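Local coordinates for protein type II restriction enzyme MspI (Moraxella sp., PDB 1SA3) that recognises the double-stranded DNA sequence 5'-CCGG-3' and cleaves it after the first cytosine, leaving fragments with 5'-phosphate ends, at residues M1-E4 with L5-K8; K49-T53 with N54-Q58; I142-G145 with E146-L150; T188-A191 with E192-G196; D223-V226 with S227-A231. One frame throughout, in Å; residues are numbered along the deposited sequence.

All five contacts are local, each made within one unbroken run of chain, and they follow one another in series. Contacts 1 and 2 lie on one flank with centres about 13 Å apart and touch, Gln58 meeting Met1, Thr3 and Leu6; they join the starts of helices 4-12 and 57-69 to the end of helix 45-51. Contact 3, which starts helix 146-157, is about 50 Å from contact 1 between centres. Contacts 4 and 5, with centres about 14 Å apart, are tied by a Lys193-Asp223 salt bridge. Together they shape turns, helix starts and a helix around the five-stranded mixed sheet, contact 4 coming nearest the bound DNA, about 7 Å between nearest atoms.

Contact 1 of 5, residues M1-E4 with L5-K8; sequences MRTE and LLSK
Thr3 meets Leu6 in a helix N-cap: the threonine hydroxyl takes the place of a missing carbonyl at the first turn of helix 4-12. Its OG1 accepts from Leu6 N at 3.1 Å, and the N-H points almost straight at the oxygen, 170° at the hydrogen. A chi1 of 62° sets OG1 between the backbone N and the carbonyl carbon, on the side where the Leu6 amide lies. Leu6 closes in beside the same hydroxyl, its CB 3.6 Å from Thr3 OG1.

The backbone takes over from the cap at once. Ser7 N donates to Thr3 O at 2.7 Å, and Lys8 N to Glu4 O at 3.2 Å, the second bond longer and more bent. Thr3 therefore engages the helix twice, through its hydroxyl and its carbonyl, with two successive amides as donors.

Further out, Glu59 OE1 is a second hydrogen-bonding partner of Thr3 OG1, linking the cap to helix 57-69. Leu5 and Leu6 both pack on Tyr37 of helix 23-41, Leu6 also on Tyr34 and Leu5 on Ile41, so the apolar side of this first turn faces helix 23-41. Ahead of the cap, Arg2 centres an inverse gamma turn; its guanidinium leads away to salt bridges with Asp16 and Glu213. Closing that turn, Thr3 N gives a weak bond to Met1 O at 2.8 Å, and the same carbonyl oxygen lies 3.8 Å from Leu6 CD1.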
loop_
_atom_site.group_PDB
_atom_site.type_symbol
_atom_site.label_atom_id
_atom_site.label_comp_id
_atom_site.label_asym_id
_atom_site.label_seq_id
_atom_site.Cartn_x
_atom_site.Cartn_y
_atom_site.Cartn_z
ATOM N N MET E 1 14.384 -16.365 -2.117
ATOM C CA MET E 1 15.695 -16.896 -1.636
ATOM C C MET E 1 16.180 -16.131 -0.414
ATOM O O MET E 1 16.182 -14.899 -0.413
ATOM C CB MET E 1 16.755 -16.779 -2.740
ATOM C CG MET E 1 18.159 -17.188 -2.297
ATOM S SD MET E 1 19.440 -16.861 -3.539
ATOM C CE MET E 1 20.467 -15.642 -2.693
ATOM N N ARG E 2 16.581 -16.853 0.632
ATOM C CA ARG E 2 17.098 -16.185 1.814
ATOM C C ARG E 2 18.511 -15.759 1.491
ATOM O O ARG E 2 19.478 -16.463 1.788
ATOM C CB ARG E 2 17.106 -17.100 3.036
ATOM C CG ARG E 2 15.757 -17.249 3.699
ATOM C CD ARG E 2 15.922 -17.380 5.192
ATOM N NE ARG E 2 14.699 -17.842 5.834
ATOM C CZ ARG E 2 14.602 -18.121 7.127
ATOM N NH1 ARG E 2 15.656 -17.980 7.917
ATOM N NH2 ARG E 2 13.454 -18.551 7.628
ATOM N N THR E 3 18.610 -14.601 0.855
ATOM C CA THR E 3 19.888 -14.038 0.471
ATOM C C THR E 3 20.674 -13.713 1.716
ATOM O O THR E 3 20.189 -13.888 2.835
ATOM C CB THR E 3 19.686 -12.747 -0.295
ATOM O OG1 THR E 3 19.030 -11.807 0.564
ATOM C CG2 THR E 3 18.836 -12.990 -1.519
ATOM N N GLU E 4 21.891 -13.223 1.513
ATOM C CA GLU E 4 22.759 -12.850 2.612
ATOM C C GLU E 4 22.056 -11.818 3.494
ATOM O O GLU E 4 22.034 -11.946 4.715
ATOM C CB GLU E 4 24.066 -12.268 2.071
ATOM C CG GLU E 4 25.139 -12.059 3.125
ATOM C CD GLU E 4 26.371 -11.341 2.584
ATOM O OE1 GLU E 4 27.435 -11.423 3.235
ATOM O OE2 GLU E 4 26.277 -10.686 1.523
ATOM N N LEU E 5 21.479 -10.792 2.872
ATOM C CA LEU E 5 20.789 -9.749 3.624
ATOM C C LEU E 5 19.534 -10.268 4.314
ATOM O O LEU E 5 19.326 -10.006 5.495
ATOM C CB LEU E 5 20.411 -8.581 2.707
ATOM C CG LEU E 5 19.645 -7.425 3.362
ATOM C CD1 LEU E 5 20.460 -6.824 4.505
ATOM C CD2 LEU E 5 19.329 -6.367 2.310
ATOM N N LEU E 6 18.694 -10.999 3.588
ATOM C CA LEU E 6 17.463 -11.507 4.187
ATOM C C LEU E 6 17.764 -12.502 5.294
ATOM O O LEU E 6 17.065 -12.544 6.303
ATOM C CB LEU E 6 16.566 -12.172 3.145
ATOM C CG LEU E 6 15.432 -11.341 2.540
ATOM C CD1 LEU E 6 14.478 -12.286 1.807
ATOM C CD2 LEU E 6 14.671 -10.575 3.640
ATOM N N SER E 7 18.803 -13.308 5.103
ATOM C CA SER E 7 19.166 -14.289 6.118
ATOM C C SER E 7 19.511 -13.542 7.395
ATOM O O SER E 7 19.144 -13.958 8.492
ATOM C CB SER E 7 20.363 -15.125 5.659
ATOM O OG SER E 7 20.726 -16.055 6.671
ATOM N N LYS E 8 20.207 -12.422 7.245
ATOM C CA LYS E 8 20.582 -11.610 8.393
ATOM C C LYS E 8 19.354 -11.035 9.083
ATOM O O LYS E 8 19.247 -11.077 10.310
ATOM C CB LYS E 8 21.503 -10.466 7.965
ATOM C CG LYS E 8 21.736 -9.435 9.058
ATOM C CD LYS E 8 22.574 -8.265 8.552
ATOM C CE LYS E 8 22.376 -7.028 9.415
ATOM N NZ LYS E 8 22.753 -7.267 10.830
#

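Contact 2 of 5, residues K49-T53 with N54-Q58; sequences KKYNT and NAFPQ
Tyr51 and Phe56 form a T-shaped aromatic pair across the bend that joins two helices. The tyrosine turns its edge to the phenylalanine face: ring centroids are 5.1 Å apart and the planes stand at 73°. The nearest side-chain atoms are Tyr51 CD2 and Phe56 CG, 3.8 Å apart, while Tyr51 CE2 lies over the phenylalanine face toward its rim.

The Lys50 chain also packs against the far end of the Phe56 ring, through CG, CE and NZ. Lys50 CE lies 3.6 Å from Phe56 CZ, and the bend at chi4 (71°) sets Lys50 NZ 3.5 Å from the same Phe56 CZ.

Hydrogen bonds hold the backbone that carries these groups. In the type I beta turn Thr53-Phe56, Phe56 N donates to Thr53 O at 2.9 Å, from above the carbonyl plane (46° out of it). The Thr53 hydroxyl faces back to the helix, OG1 giving its proton to Lys50 O at 2.9 Å, and also sits at the edge of the Phe56 ring, 3.9 Å from CD1. One residue earlier, Asn52 centres an inverse gamma turn, and Asn52 OD1 is hydrogen-bonded to the hydroxyls of Ser63 and Ser64.

The arrangement is a surface corner between helix 45-51, which ends at Tyr51, and helix 57-69, for which Phe56 is the N-cap residue. Helix 4-12 flanks it, with Leu5 against Tyr51 and Glu4 against Phe56.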
loop_
_atom_site.group_PDB
_atom_site.type_symbol
_atom_site.label_atom_id
_atom_site.label_comp_id
_atom_site.label_asym_id
_atom_site.label_seq_id
_atom_site.Cartn_x
_atom_site.Cartn_y
_atom_site.Cartn_z
ATOM N N LYS E 49 24.403 0.941 -4.591
ATOM C CA LYS E 49 25.269 0.527 -5.694
ATOM C C LYS E 49 25.616 -0.962 -5.560
ATOM O O LYS E 49 25.730 -1.689 -6.552
ATOM C CB LYS E 49 26.555 1.349 -5.699
ATOM C CG LYS E 49 26.369 2.808 -6.060
ATOM C CD LYS E 49 27.725 3.504 -6.099
ATOM C CE LYS E 49 27.624 4.903 -6.672
ATOM N NZ LYS E 49 28.976 5.484 -6.891
ATOM N N LYS E 50 25.777 -1.408 -4.323
ATOM C CA LYS E 50 26.098 -2.809 -4.052
ATOM C C LYS E 50 24.970 -3.750 -4.481
ATOM O O LYS E 50 25.191 -4.713 -5.221
ATOM C CB LYS E 50 26.366 -2.995 -2.550
ATOM C CG LYS E 50 26.497 -4.448 -2.070
ATOM C CD LYS E 50 26.590 -4.506 -0.538
ATOM C CE LYS E 50 26.784 -5.932 -0.010
ATOM N NZ LYS E 50 28.145 -6.488 -0.314
ATOM N N TYR E 51 23.754 -3.454 -4.023
ATOM C CA TYR E 51 22.605 -4.300 -4.306
ATOM C C TYR E 51 22.029 -4.270 -5.709
ATOM O O TYR E 51 21.376 -5.224 -6.121
ATOM C CB TYR E 51 21.512 -4.033 -3.267
ATOM C CG TYR E 51 21.919 -4.530 -1.901
ATOM C CD1 TYR E 51 22.000 -3.664 -0.810
ATOM C CD2 TYR E 51 22.270 -5.872 -1.708
ATOM C CE1 TYR E 51 22.420 -4.117 0.436
ATOM C CE2 TYR E 51 22.696 -6.336 -0.463
ATOM C CZ TYR E 51 22.770 -5.453 0.600
ATOM O OH TYR E 51 23.213 -5.896 1.823
ATOM N N ASN E 52 22.275 -3.199 -6.454
ATOM C CA ASN E 52 21.759 -3.136 -7.811
ATOM C C ASN E 52 22.775 -3.751 -8.772
ATOM O O ASN E 52 23.092 -3.171 -9.809
ATOM C CB ASN E 52 21.475 -1.692 -8.219
ATOM C CG ASN E 52 20.470 -1.609 -9.347
ATOM O OD1 ASN E 52 19.271 -1.821 -9.141
ATOM N ND2 ASN E 52 20.951 -1.328 -10.550
ATOM N N THR E 53 23.300 -4.917 -8.411
ATOM C CA THR E 53 24.276 -5.604 -9.252
ATOM C C THR E 53 23.886 -7.064 -9.380
ATOM O O THR E 53 23.155 -7.596 -8.541
ATOM C CB THR E 53 25.697 -5.547 -8.653
ATOM O OG1 THR E 53 25.762 -6.388 -7.491
ATOM C CG2 THR E 53 26.055 -4.121 -8.275
ATOM N N ASN E 54 24.377 -7.708 -10.433
ATOM C CA ASN E 54 24.091 -9.113 -10.677
ATOM C C ASN E 54 24.669 -10.006 -9.584
ATOM O O ASN E 54 24.456 -11.218 -9.597
ATOM C CB ASN E 54 24.652 -9.528 -12.035
ATOM C CG ASN E 54 23.899 -8.906 -13.190
ATOM O OD1 ASN E 54 24.364 -8.928 -14.329
ATOM N ND2 ASN E 54 22.721 -8.355 -12.905
ATOM N N ALA E 55 25.410 -9.412 -8.652
ATOM C CA ALA E 55 25.979 -10.170 -7.543
ATOM C C ALA E 55 24.895 -10.434 -6.488
ATOM O O ALA E 55 25.044 -11.317 -5.636
ATOM C CB ALA E 55 27.142 -9.409 -6.924
ATOM N N PHE E 56 23.811 -9.659 -6.544
ATOM C CA PHE E 56 22.683 -9.815 -5.613
ATOM C C PHE E 56 21.407 -9.720 -6.439
ATOM O O PHE E 56 20.673 -8.737 -6.364
ATOM C CB PHE E 56 22.690 -8.713 -4.555
ATOM C CG PHE E 56 23.914 -8.712 -3.687
ATOM C CD1 PHE E 56 25.032 -7.971 -4.042
ATOM C CD2 PHE E 56 23.954 -9.474 -2.527
ATOM C CE1 PHE E 56 26.181 -7.987 -3.254
ATOM C CE2 PHE E 56 25.095 -9.499 -1.732
ATOM C CZ PHE E 56 26.210 -8.754 -2.096
ATOM N N PRO E 57 21.126 -10.756 -7.236
ATOM C CA PRO E 57 19.959 -10.843 -8.116
ATOM C C PRO E 57 18.612 -10.480 -7.494
ATOM O O PRO E 57 17.767 -9.872 -8.154
ATOM C CB PRO E 57 19.996 -12.293 -8.591
ATOM C CG PRO E 57 21.447 -12.624 -8.543
ATOM C CD PRO E 57 21.860 -12.032 -7.232
ATOM N N GLN E 58 18.405 -10.855 -6.235
ATOM C CA GLN E 58 17.133 -10.555 -5.588
ATOM C C GLN E 58 17.038 -9.087 -5.200
ATOM O O GLN E 58 16.062 -8.420 -5.536
ATOM C CB GLN E 58 16.925 -11.459 -4.365
ATOM C CG GLN E 58 15.585 -11.253 -3.645
ATOM C CD GLN E 58 15.207 -12.436 -2.773
ATOM O OE1 GLN E 58 14.975 -13.536 -3.272
ATOM N NE2 GLN E 58 15.148 -12.218 -1.466
#

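Contact 3 of 5, residues I142-G145 with E146-L150; sequences ISDG and ELKEL
Lys148 NZ is gripped from several directions. Asp144 OD1 forms a salt bridge with it at 2.6 Å, met nearly along the carboxylate C-O axis; water 1 accepts from it at 3.0 Å and donates on to Ile142 O; Glu134 supplies a second salt bridge. With two carboxylates this near, the ammonium charge is probably well stabilised. Asp144 and Lys148 run side by side, pointing the same way, and a bend at chi3 (-65°) brings the lysine end back over the aspartate.

Backbone polar groups at the helix start are served partly by water. Water 2 donates to Ser143 O and accepts from Lys148 N at 3.0 Å, bridging the loop to the first turn. Water 3 accepts from Gly145 N and donates to Glu149 OE2, a carboxylate that also pairs with Arg152. Gly145 is the N-cap residue, and its carbonyl opens the regular helical pattern by accepting from Glu149 N at 3.0 Å. With phi at 149°, its backbone suits a residue without a CB.

On the apolar side Ile142 and Leu147 cross at about a right angle, Ile142 CG2 lying 3.8 Å from Leu147 CD2.

The loop links helix 133-140 to helix 146-157: Ile142 and Lys148 reach back to Cys137, while Leu147 packs on Leu171 and Leu174 of helix 165-175.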
loop_
_atom_site.group_PDB
_atom_site.type_symbol
_atom_site.label_atom_id
_atom_site.label_comp_id
_atom_site.label_asym_id
_atom_site.label_seq_id
_atom_site.Cartn_x
_atom_site.Cartn_y
_atom_site.Cartn_z
ATOM N N ILE E 142 -17.939 13.213 -1.671
ATOM C CA ILE E 142 -19.315 12.740 -1.817
ATOM C C ILE E 142 -20.194 13.377 -0.736
ATOM O O ILE E 142 -19.896 13.285 0.454
ATOM C CB ILE E 142 -19.376 11.197 -1.694
ATOM C CG1 ILE E 142 -18.472 10.567 -2.757
ATOM C CG2 ILE E 142 -20.807 10.706 -1.864
ATOM C CD1 ILE E 142 -18.166 9.089 -2.535
ATOM N N SER E 143 -21.272 14.033 -1.153
ATOM C CA SER E 143 -22.166 14.683 -0.200
ATOM C C SER E 143 -23.353 13.784 0.135
ATOM O O SER E 143 -23.460 12.665 -0.374
ATOM C CB SER E 143 -22.671 16.011 -0.778
ATOM O OG SER E 143 -23.315 15.790 -2.015
ATOM N N ASP E 144 -24.241 14.269 0.995
ATOM C CA ASP E 144 -25.418 13.494 1.364
ATOM C C ASP E 144 -26.183 13.108 0.102
ATOM O O ASP E 144 -26.174 13.834 -0.890
ATOM C CB ASP E 144 -26.327 14.298 2.306
ATOM C CG ASP E 144 -25.712 14.503 3.686
ATOM O OD1 ASP E 144 -24.759 13.767 4.034
ATOM O OD2 ASP E 144 -26.186 15.387 4.431
ATOM N N GLY E 145 -26.836 11.953 0.132
ATOM C CA GLY E 145 -27.581 11.526 -1.034
ATOM C C GLY E 145 -27.646 10.022 -1.187
ATOM O O GLY E 145 -27.274 9.274 -0.282
ATOM N N GLU E 146 -28.123 9.582 -2.345
ATOM C CA GLU E 146 -28.260 8.162 -2.638
ATOM C C GLU E 146 -26.923 7.428 -2.611
ATOM O O GLU E 146 -26.837 6.306 -2.109
ATOM C CB GLU E 146 -28.931 7.978 -4.001
ATOM C CG GLU E 146 -29.035 6.534 -4.460
ATOM C CD GLU E 146 -29.830 6.387 -5.743
ATOM O OE1 GLU E 146 -29.543 7.113 -6.716
ATOM O OE2 GLU E 146 -30.743 5.538 -5.780
ATOM N N LEU E 147 -25.883 8.058 -3.147
ATOM C CA LEU E 147 -24.564 7.440 -3.173
ATOM C C LEU E 147 -24.088 7.209 -1.746
ATOM O O LEU E 147 -23.721 6.092 -1.388
ATOM C CB LEU E 147 -23.562 8.323 -3.924
ATOM C CG LEU E 147 -22.111 7.812 -3.977
ATOM C CD1 LEU E 147 -22.079 6.342 -4.376
ATOM C CD2 LEU E 147 -21.321 8.650 -4.970
ATOM N N LYS E 148 -24.099 8.252 -0.922
ATOM C CA LYS E 148 -23.653 8.090 0.457
ATOM C C LYS E 148 -24.443 7.003 1.189
ATOM O O LYS E 148 -23.867 6.191 1.908
ATOM C CB LYS E 148 -23.761 9.402 1.242
ATOM C CG LYS E 148 -23.443 9.236 2.738
ATOM C CD LYS E 148 -23.487 10.543 3.516
ATOM C CE LYS E 148 -22.404 11.511 3.050
ATOM N NZ LYS E 148 -22.345 12.734 3.897
ATOM N N GLU E 149 -25.759 6.983 1.010
ATOM C CA GLU E 149 -26.583 5.985 1.684
ATOM C C GLU E 149 -26.339 4.547 1.233
ATOM O O GLU E 149 -26.439 3.631 2.045
ATOM C CB GLU E 149 -28.068 6.329 1.545
ATOM C CG GLU E 149 -28.462 7.592 2.289
ATOM C CD GLU E 149 -27.976 7.611 3.731
ATOM O OE1 GLU E 149 -28.152 6.595 4.435
ATOM O OE2 GLU E 149 -27.429 8.644 4.171
ATOM N N LEU E 150 -26.021 4.336 -0.042
ATOM C CA LEU E 150 -25.761 2.979 -0.516
ATOM C C LEU E 150 -24.439 2.521 0.101
ATOM O O LEU E 150 -24.290 1.362 0.506
ATOM C CB LEU E 150 -25.697 2.945 -2.049
ATOM C CG LEU E 150 -27.056 3.098 -2.757
ATOM C CD1 LEU E 150 -26.856 3.340 -4.250
ATOM C CD2 LEU E 150 -27.894 1.847 -2.530
HETATM O O HOH W 1 -20.298 14.586 2.816
HETATM O O HOH W 2 -24.832 10.887 -2.093
HETATM O O HOH W 3 -27.118 10.946 2.790
#

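Contact 4 of 5, residues T188-A191 with E192-G196; sequences TLRA and EKSEG
Arg190 lays its guanidinium flat beneath the backbone of Lys193 and Ser194. Lys193 O stands 3.3 Å over the centre of the guanidinium plane, so this carbonyl meets the flat face and the N-H groups are not aimed at it. Close to one end, Ser194 CB approaches Arg190 NH1 at 3.3 Å. The extended chain accounts for the span: CG lies anti to the backbone N (chi1 -174°), and from there to NE the chain runs straight along the loop, with CG 3.4 Å from Glu192 O. No hydrogen bond joins the two segments directly; the overlap is van der Waals contact, probably helped by attraction between the carbonyl oxygen and the guanidinium charge.

Water supplies a polar bridge, water 4 donating to Thr188 OG1 at 2.9 Å and to Glu192 O at 2.7 Å. Thr188 OG1 also accepts from Arg190 N at 3.2 Å and has a further partner in Arg184 O.

His200 touches both Arg190 and Ser194, and the Lys193 ammonium reaches Asp223 on helix 222-234. Both segments lie in the loop from helix 179-188 to strand 203-210, about 7 Å from the bound DNA at the nearest atoms. Its start is an ST turn at the helix end, with Leu189 leaving helical angles at positive phi.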
loop_
_atom_site.group_PDB
_atom_site.type_symbol
_atom_site.label_atom_id
_atom_site.label_comp_id
_atom_site.label_asym_id
_atom_site.label_seq_id
_atom_site.Cartn_x
_atom_site.Cartn_y
_atom_site.Cartn_z
ATOM N N THR E 188 -3.998 6.561 -0.054
ATOM C CA THR E 188 -3.068 7.645 0.290
ATOM C C THR E 188 -3.596 8.691 1.257
ATOM O O THR E 188 -2.821 9.472 1.808
ATOM C CB THR E 188 -2.607 8.432 -0.951
ATOM O OG1 THR E 188 -3.711 9.195 -1.462
ATOM C CG2 THR E 188 -2.063 7.493 -2.018
ATOM N N LEU E 189 -4.909 8.714 1.441
ATOM C CA LEU E 189 -5.589 9.680 2.303
ATOM C C LEU E 189 -5.677 11.060 1.666
ATOM O O LEU E 189 -5.883 12.067 2.340
ATOM C CB LEU E 189 -4.932 9.793 3.680
ATOM C CG LEU E 189 -5.300 8.708 4.689
ATOM C CD1 LEU E 189 -4.820 9.143 6.057
ATOM C CD2 LEU E 189 -6.812 8.480 4.714
ATOM N N ARG E 190 -5.520 11.101 0.355
ATOM C CA ARG E 190 -5.647 12.350 -0.375
ATOM C C ARG E 190 -6.305 11.984 -1.701
ATOM O O ARG E 190 -5.837 11.089 -2.408
ATOM C CB ARG E 190 -4.280 12.999 -0.594
ATOM C CG ARG E 190 -4.381 14.378 -1.220
ATOM C CD ARG E 190 -3.019 15.028 -1.369
ATOM N NE ARG E 190 -3.068 16.162 -2.286
ATOM C CZ ARG E 190 -2.024 16.928 -2.588
ATOM N NH1 ARG E 190 -0.837 16.684 -2.045
ATOM N NH2 ARG E 190 -2.166 17.936 -3.438
ATOM N N ALA E 191 -7.405 12.659 -2.029
ATOM C CA ALA E 191 -8.139 12.362 -3.260
ATOM C C ALA E 191 -7.400 12.765 -4.525
ATOM O O ALA E 191 -7.500 12.085 -5.540
ATOM C CB ALA E 191 -9.514 13.029 -3.229
ATOM N N GLU E 192 -6.674 13.873 -4.471
ATOM C CA GLU E 192 -5.923 14.343 -5.628
ATOM C C GLU E 192 -4.490 13.860 -5.525
ATOM O O GLU E 192 -4.057 13.428 -4.456
ATOM C CB GLU E 192 -5.963 15.872 -5.703
ATOM C CG GLU E 192 -7.347 16.425 -6.006
ATOM C CD GLU E 192 -7.885 15.940 -7.346
ATOM O OE1 GLU E 192 -7.216 16.184 -8.371
ATOM O OE2 GLU E 192 -8.973 15.320 -7.378
ATOM N N LYS E 193 -3.761 13.934 -6.634
ATOM C CA LYS E 193 -2.381 13.473 -6.683
ATOM C C LYS E 193 -1.448 14.227 -5.752
ATOM O O LYS E 193 -1.581 15.431 -5.547
ATOM C CB LYS E 193 -1.849 13.539 -8.116
ATOM C CG LYS E 193 -2.656 12.704 -9.102
ATOM C CD LYS E 193 -1.975 12.618 -10.463
ATOM C CE LYS E 193 -2.765 11.730 -11.419
ATOM N NZ LYS E 193 -2.035 11.477 -12.687
ATOM N N SER E 194 -0.501 13.492 -5.184
ATOM C CA SER E 194 0.486 14.045 -4.269
ATOM C C SER E 194 1.845 13.471 -4.657
ATOM O O SER E 194 1.918 12.374 -5.204
ATOM C CB SER E 194 0.136 13.647 -2.828
ATOM O OG SER E 194 1.178 13.972 -1.920
ATOM N N GLU E 195 2.916 14.214 -4.400
ATOM C CA GLU E 195 4.261 13.731 -4.718
ATOM C C GLU E 195 5.254 14.361 -3.757
ATOM O O GLU E 195 5.249 15.581 -3.552
ATOM C CB GLU E 195 4.664 14.080 -6.159
ATOM C CG GLU E 195 5.919 13.344 -6.648
ATOM C CD GLU E 195 6.542 13.960 -7.900
ATOM O OE1 GLU E 195 7.445 14.820 -7.767
ATOM O OE2 GLU E 195 6.124 13.586 -9.016
ATOM N N GLY E 196 6.088 13.524 -3.148
ATOM C CA GLY E 196 7.089 14.019 -2.219
ATOM C C GLY E 196 6.565 14.563 -0.902
ATOM O O GLY E 196 7.319 15.163 -0.136
HETATM O O HOH W 4 -2.864 11.380 -3.246
#

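Contact 5 of 5, residues D223-V226 with S227-A231; sequences DDYV and SDRIA
Arg229 folds over the face of the Tyr225 ring, one turn further along the helix. Its CG takes the place over the face, 3.9 Å from the ring centroid and 24° off the normal, a CH-pi contact displaced toward CE2. Beyond it the chain bends at chi2 (-69°) and again at chi3, which swings the guanidinium back across the ring. The result is an off-centre cation-pi pair, CZ lying 4.9 Å from the centroid, with the two planes 63° apart. Thus the guanidinium does not stack flat; it turns an edge to the tyrosine, and NH1 comes to 3.2 Å from Tyr225 CE1. NH2 is held by a salt bridge to Glu232, while the tyrosine hydroxyl bonds to the carboxylate of the C-terminal Gly262.

These side chains stand on helix 222-234, where four successive i to i+4 backbone bonds join the segments, from Ser227 N to Asp223 O through Ile230 N to Val226 O, the last at 2.8 Å. On another side of it Val226 and Ile230 lie alongside each other and point the same way, their CG1 atoms 4.0 Å apart; Ile230 continues onto Ile183 and Arg179 of helix 179-188.

Ser227 OG serves the solvent side through two waters. Water 5 donates to Asp223 O and lies 2.9 Å from Ser227 OG; water 6 donates to Asp224 OD1 at 2.6 Å and also bonds to the serine oxygen. The Asp223 carboxylate turns away from the segment, to a salt bridge with Arg184, and that of Asp228 pairs with Lys220.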
loop_
_atom_site.group_PDB
_atom_site.type_symbol
_atom_site.label_atom_id
_atom_site.label_comp_id
_atom_site.label_asym_id
_atom_site.label_seq_id
_atom_site.Cartn_x
_atom_site.Cartn_y
_atom_site.Cartn_z
ATOM N N ASP E 223 -0.207 6.468 -9.501
ATOM C CA ASP E 223 -0.892 6.537 -10.794
ATOM C C ASP E 223 -1.137 5.149 -11.372
ATOM O O ASP E 223 -2.258 4.828 -11.768
ATOM C CB ASP E 223 -0.086 7.365 -11.806
ATOM C CG ASP E 223 -0.217 8.861 -11.583
ATOM O OD1 ASP E 223 -0.998 9.275 -10.697
ATOM O OD2 ASP E 223 0.465 9.620 -12.300
ATOM N N ASP E 224 -0.092 4.323 -11.417
ATOM C CA ASP E 224 -0.219 2.978 -11.969
ATOM C C ASP E 224 -1.129 2.081 -11.150
ATOM O O ASP E 224 -1.894 1.282 -11.708
ATOM C CB ASP E 224 1.153 2.322 -12.111
ATOM C CG ASP E 224 2.016 3.008 -13.148
ATOM O OD1 ASP E 224 1.485 3.835 -13.912
ATOM O OD2 ASP E 224 3.224 2.719 -13.209
ATOM N N TYR E 225 -1.055 2.200 -9.829
ATOM C CA TYR E 225 -1.904 1.380 -8.975
ATOM C C TYR E 225 -3.366 1.697 -9.290
ATOM O O TYR E 225 -4.191 0.793 -9.449
ATOM C CB TYR E 225 -1.626 1.672 -7.498
ATOM C CG TYR E 225 -2.527 0.903 -6.555
ATOM C CD1 TYR E 225 -2.252 -0.428 -6.219
ATOM C CD2 TYR E 225 -3.667 1.500 -6.006
ATOM C CE1 TYR E 225 -3.085 -1.144 -5.357
ATOM C CE2 TYR E 225 -4.505 0.792 -5.144
ATOM C CZ TYR E 225 -4.210 -0.527 -4.823
ATOM O OH TYR E 225 -5.029 -1.223 -3.956
ATOM N N VAL E 226 -3.678 2.988 -9.375
ATOM C CA VAL E 226 -5.041 3.422 -9.676
ATOM C C VAL E 226 -5.486 2.868 -11.031
ATOM O O VAL E 226 -6.574 2.312 -11.154
ATOM C CB VAL E 226 -5.145 4.968 -9.689
ATOM C CG1 VAL E 226 -6.524 5.406 -10.204
ATOM C CG2 VAL E 226 -4.916 5.514 -8.282
ATOM N N SER E 227 -4.639 3.017 -12.045
ATOM C CA SER E 227 -4.966 2.504 -13.374
ATOM C C SER E 227 -5.261 1.015 -13.310
ATOM O O SER E 227 -6.216 0.541 -13.928
ATOM C CB SER E 227 -3.812 2.748 -14.347
ATOM O OG SER E 227 -3.603 4.136 -14.542
ATOM N N ASP E 228 -4.444 0.273 -12.565
ATOM C CA ASP E 228 -4.646 -1.168 -12.441
ATOM C C ASP E 228 -5.999 -1.493 -11.813
ATOM O O ASP E 228 -6.718 -2.363 -12.303
ATOM C CB ASP E 228 -3.537 -1.811 -11.600
ATOM C CG ASP E 228 -2.176 -1.765 -12.283
ATOM O OD1 ASP E 228 -2.120 -1.569 -13.515
ATOM O OD2 ASP E 228 -1.161 -1.940 -11.581
ATOM N N ARG E 229 -6.335 -0.805 -10.724
ATOM C CA ARG E 229 -7.611 -1.026 -10.042
ATOM C C ARG E 229 -8.787 -0.641 -10.955
ATOM O O ARG E 229 -9.788 -1.356 -11.013
ATOM C CB ARG E 229 -7.678 -0.205 -8.747
ATOM C CG ARG E 229 -6.621 -0.560 -7.702
ATOM C CD ARG E 229 -6.852 -1.938 -7.086
ATOM N NE ARG E 229 -6.538 -3.030 -8.003
ATOM C CZ ARG E 229 -5.310 -3.358 -8.389
ATOM N NH1 ARG E 229 -4.264 -2.676 -7.943
ATOM N NH2 ARG E 229 -5.122 -4.374 -9.221
ATOM N N ILE E 230 -8.661 0.487 -11.657
ATOM C CA ILE E 230 -9.711 0.960 -12.577
ATOM C C ILE E 230 -9.956 -0.080 -13.664
ATOM O O ILE E 230 -11.101 -0.360 -14.022
ATOM C CB ILE E 230 -9.322 2.296 -13.276
ATOM C CG1 ILE E 230 -9.291 3.440 -12.261
ATOM C CG2 ILE E 230 -10.317 2.614 -14.401
ATOM C CD1 ILE E 230 -10.637 3.771 -11.665
ATOM N N ALA E 231 -8.877 -0.649 -14.192
ATOM C CA ALA E 231 -8.994 -1.670 -15.235
ATOM C C ALA E 231 -9.712 -2.896 -14.672
ATOM O O ALA E 231 -10.634 -3.431 -15.291
ATOM C CB ALA E 231 -7.604 -2.060 -15.755
HETATM O O HOH W 5 -4.014 6.527 -13.000
HETATM O O HOH W 6 -0.664 4.856 -15.011
#